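Local atomic coordinates of fumarate reductase iron-sulfur subunit (Mycolicibacterium smegmatis, PDB entry 7D6V), a protein that carries three iron-sulfur clusters in mycobacterial succinate dehydrogenase Sdh1 and probably relays electrons from succinate oxidation toward the quinone. Residues V10-D15 with V97-L101. Numbering follows the deposited sequence.
Sequences VWRGDD and VMRDL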
loop_
_atom_site.group_PDB
_atom_site.type_symbol
_atom_site.label_atom_id
_atom_site.label_comp_id
_atom_site.label_asym_id
_atom_site.label_seq_id
_atom_site.Cartn_x
_atom_site.Cartn_y
_atom_site.Cartn_z
ATOM N N VAL B 10 -19.003 18.717 1.620
ATOM C CA VAL B 10 -17.856 18.391 2.465
ATOM C C VAL B 10 -18.080 18.842 3.905
ATOM O O VAL B 10 -18.613 19.929 4.164
ATOM C CB VAL B 10 -16.589 19.037 1.876
ATOM C CG1 VAL B 10 -15.387 18.811 2.776
ATOM C CG2 VAL B 10 -16.325 18.511 0.480
ATOM N N TRP B 11 -17.652 18.004 4.854
ATOM C CA TRP B 11 -17.769 18.307 6.278
ATOM C C TRP B 11 -16.634 19.220 6.736
ATOM O O TRP B 11 -15.460 18.945 6.472
ATOM C CB TRP B 11 -17.755 17.013 7.094
ATOM C CG TRP B 11 -18.037 17.200 8.561
ATOM C CD1 TRP B 11 -19.254 17.164 9.169
ATOM C CD2 TRP B 11 -17.080 17.453 9.599
ATOM N NE1 TRP B 11 -19.119 17.379 10.515
ATOM C CE2 TRP B 11 -17.794 17.561 10.805
ATOM C CE3 TRP B 11 -15.692 17.603 9.624
ATOM C CZ2 TRP B 11 -17.166 17.807 12.021
ATOM C CZ3 TRP B 11 -15.074 17.848 10.829
ATOM C CH2 TRP B 11 -15.809 17.950 12.011
ATOM N N ARG B 12 -16.983 20.303 7.431
ATOM C CA ARG B 12 -16.017 21.257 7.960
ATOM C C ARG B 12 -16.175 21.378 9.469
ATOM O O ARG B 12 -17.295 21.373 9.984
ATOM C CB ARG B 12 -16.182 22.646 7.325
ATOM C CG ARG B 12 -16.248 22.669 5.815
ATOM C CD ARG B 12 -14.933 22.282 5.172
ATOM N NE ARG B 12 -13.788 22.964 5.765
ATOM C CZ ARG B 12 -13.281 24.110 5.322
ATOM N NH1 ARG B 12 -12.234 24.649 5.924
ATOM N NH2 ARG B 12 -13.826 24.722 4.283
ATOM N N GLY B 13 -15.062 21.495 10.172
ATOM C CA GLY B 13 -15.089 21.700 11.605
ATOM C C GLY B 13 -13.862 21.101 12.259
ATOM O O GLY B 13 -12.893 20.747 11.598
ATOM N N ASP B 14 -13.929 21.002 13.582
ATOM C CA ASP B 14 -12.861 20.411 14.383
ATOM C C ASP B 14 -13.508 19.635 15.525
ATOM O O ASP B 14 -14.707 19.339 15.505
ATOM C CB ASP B 14 -11.863 21.478 14.863
ATOM C CG ASP B 14 -12.527 22.624 15.603
ATOM O OD1 ASP B 14 -12.107 23.780 15.397
ATOM O OD2 ASP B 14 -13.460 22.380 16.392
ATOM N N ASP B 15 -12.707 19.290 16.535
ATOM C CA ASP B 15 -13.175 18.482 17.653
ATOM C C ASP B 15 -14.221 19.180 18.514
ATOM O O ASP B 15 -14.856 18.513 19.337
ATOM C CB ASP B 15 -11.992 18.068 18.529
ATOM C CG ASP B 15 -11.187 19.254 19.022
ATOM O OD1 ASP B 15 -10.268 19.047 19.842
ATOM O OD2 ASP B 15 -11.465 20.391 18.590
ATOM N N VAL B 97 -11.512 13.456 15.509
ATOM C CA VAL B 97 -11.342 14.352 14.374
ATOM C C VAL B 97 -10.311 15.417 14.725
ATOM O O VAL B 97 -10.390 16.052 15.782
ATOM C CB VAL B 97 -12.688 14.980 13.966
ATOM C CG1 VAL B 97 -13.362 15.655 15.148
ATOM C CG2 VAL B 97 -12.498 15.964 12.834
ATOM N N MET B 98 -9.314 15.583 13.855
ATOM C CA MET B 98 -8.385 16.699 13.999
ATOM C C MET B 98 -8.978 17.967 13.405
ATOM O O MET B 98 -9.195 18.959 14.109
ATOM C CB MET B 98 -7.051 16.369 13.324
ATOM C CG MET B 98 -6.108 15.525 14.152
ATOM S SD MET B 98 -4.674 15.009 13.196
ATOM C CE MET B 98 -3.687 14.221 14.460
ATOM N N ARG B 99 -9.257 17.943 12.108
ATOM C CA ARG B 99 -9.928 19.038 11.431
ATOM C C ARG B 99 -10.758 18.427 10.307
ATOM O O ARG B 99 -11.093 17.240 10.357
ATOM C CB ARG B 99 -8.910 20.093 10.970
ATOM C CG ARG B 99 -9.472 21.497 10.979
ATOM C CD ARG B 99 -8.607 22.453 10.206
ATOM N NE ARG B 99 -9.316 23.693 9.923
ATOM C CZ ARG B 99 -8.998 24.523 8.939
ATOM N NH1 ARG B 99 -7.975 24.247 8.145
ATOM N NH2 ARG B 99 -9.704 25.627 8.751
ATOM N N ASP B 100 -11.063 19.225 9.282
ATOM C CA ASP B 100 -12.143 18.937 8.342
ATOM C C ASP B 100 -12.210 17.481 7.887
ATOM O O ASP B 100 -13.195 16.787 8.151
ATOM C CB ASP B 100 -12.002 19.864 7.132
ATOM C CG ASP B 100 -11.693 21.289 7.527
ATOM O OD1 ASP B 100 -12.461 21.868 8.320
ATOM O OD2 ASP B 100 -10.677 21.831 7.054
ATOM N N LEU B 101 -11.171 16.987 7.220
ATOM C CA LEU B 101 -11.170 15.609 6.738
ATOM C C LEU B 101 -10.066 14.771 7.364
ATOM O O LEU B 101 -9.826 13.648 6.914
ATOM C CB LEU B 101 -11.048 15.570 5.214
ATOM C CG LEU B 101 -12.195 16.174 4.403
ATOM C CD1 LEU B 101 -11.936 16.003 2.921
ATOM C CD2 LEU B 101 -13.524 15.558 4.792
#
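With its chain folded back at chi2 (-68°) and chi3 (-47°), Arg12 brings its guanidinium up to the carboxylate of Asp100, whose CG stands beside its own backbone N and opposite the carbonyl carbon. The two flat groups are almost perpendicular. Arg12 NE gives a nearly straight bond of 3.1 Å to Asp100 OD1, in the guanidinium plane but from above the carboxylate, while NH1 reaches OD2 only weakly. The anti lone pair of Asp100 OD1 is taken by the backbone N of Gly13 at 3.2 Å, so two donors from strand 4-14 grip one oxygen. Asp100 OD2 accepts from the backbone N of Ala49 and lies over one face of the Arg99 guanidinium, 3.7 Å from Arg99 NE, a long pairing of charges in which no N-H points at the oxygen. Next to the carboxylate, Trp11 presents an edge to the backbone, with CE3 3.0 Å from Asp100 O near the ring plane. Farther along the six-membered ring, Val97 CG2 packs 3.8 Å from Trp11 CZ3. Trp11 NE1 binds Gln20 O of the membrane anchor subunit, whose Ala19 also packs on Trp11 and Val97. Strand 97-99 runs at 101° to strand 10-14, within the 2Fe-2S domain; the hydrogen bonds across the contact all end on the carboxylate of Asp100, and none pairs backbone with backbone. Arg12 NH1 and Arg99 NH2 approach to 3.9 Å, a like-charge proximity that the carboxylate between the two arginines probably offsets. Buried, with N-H donors at both oxygens and two guanidinium groups close by, Asp100 is probably held in its ionised form.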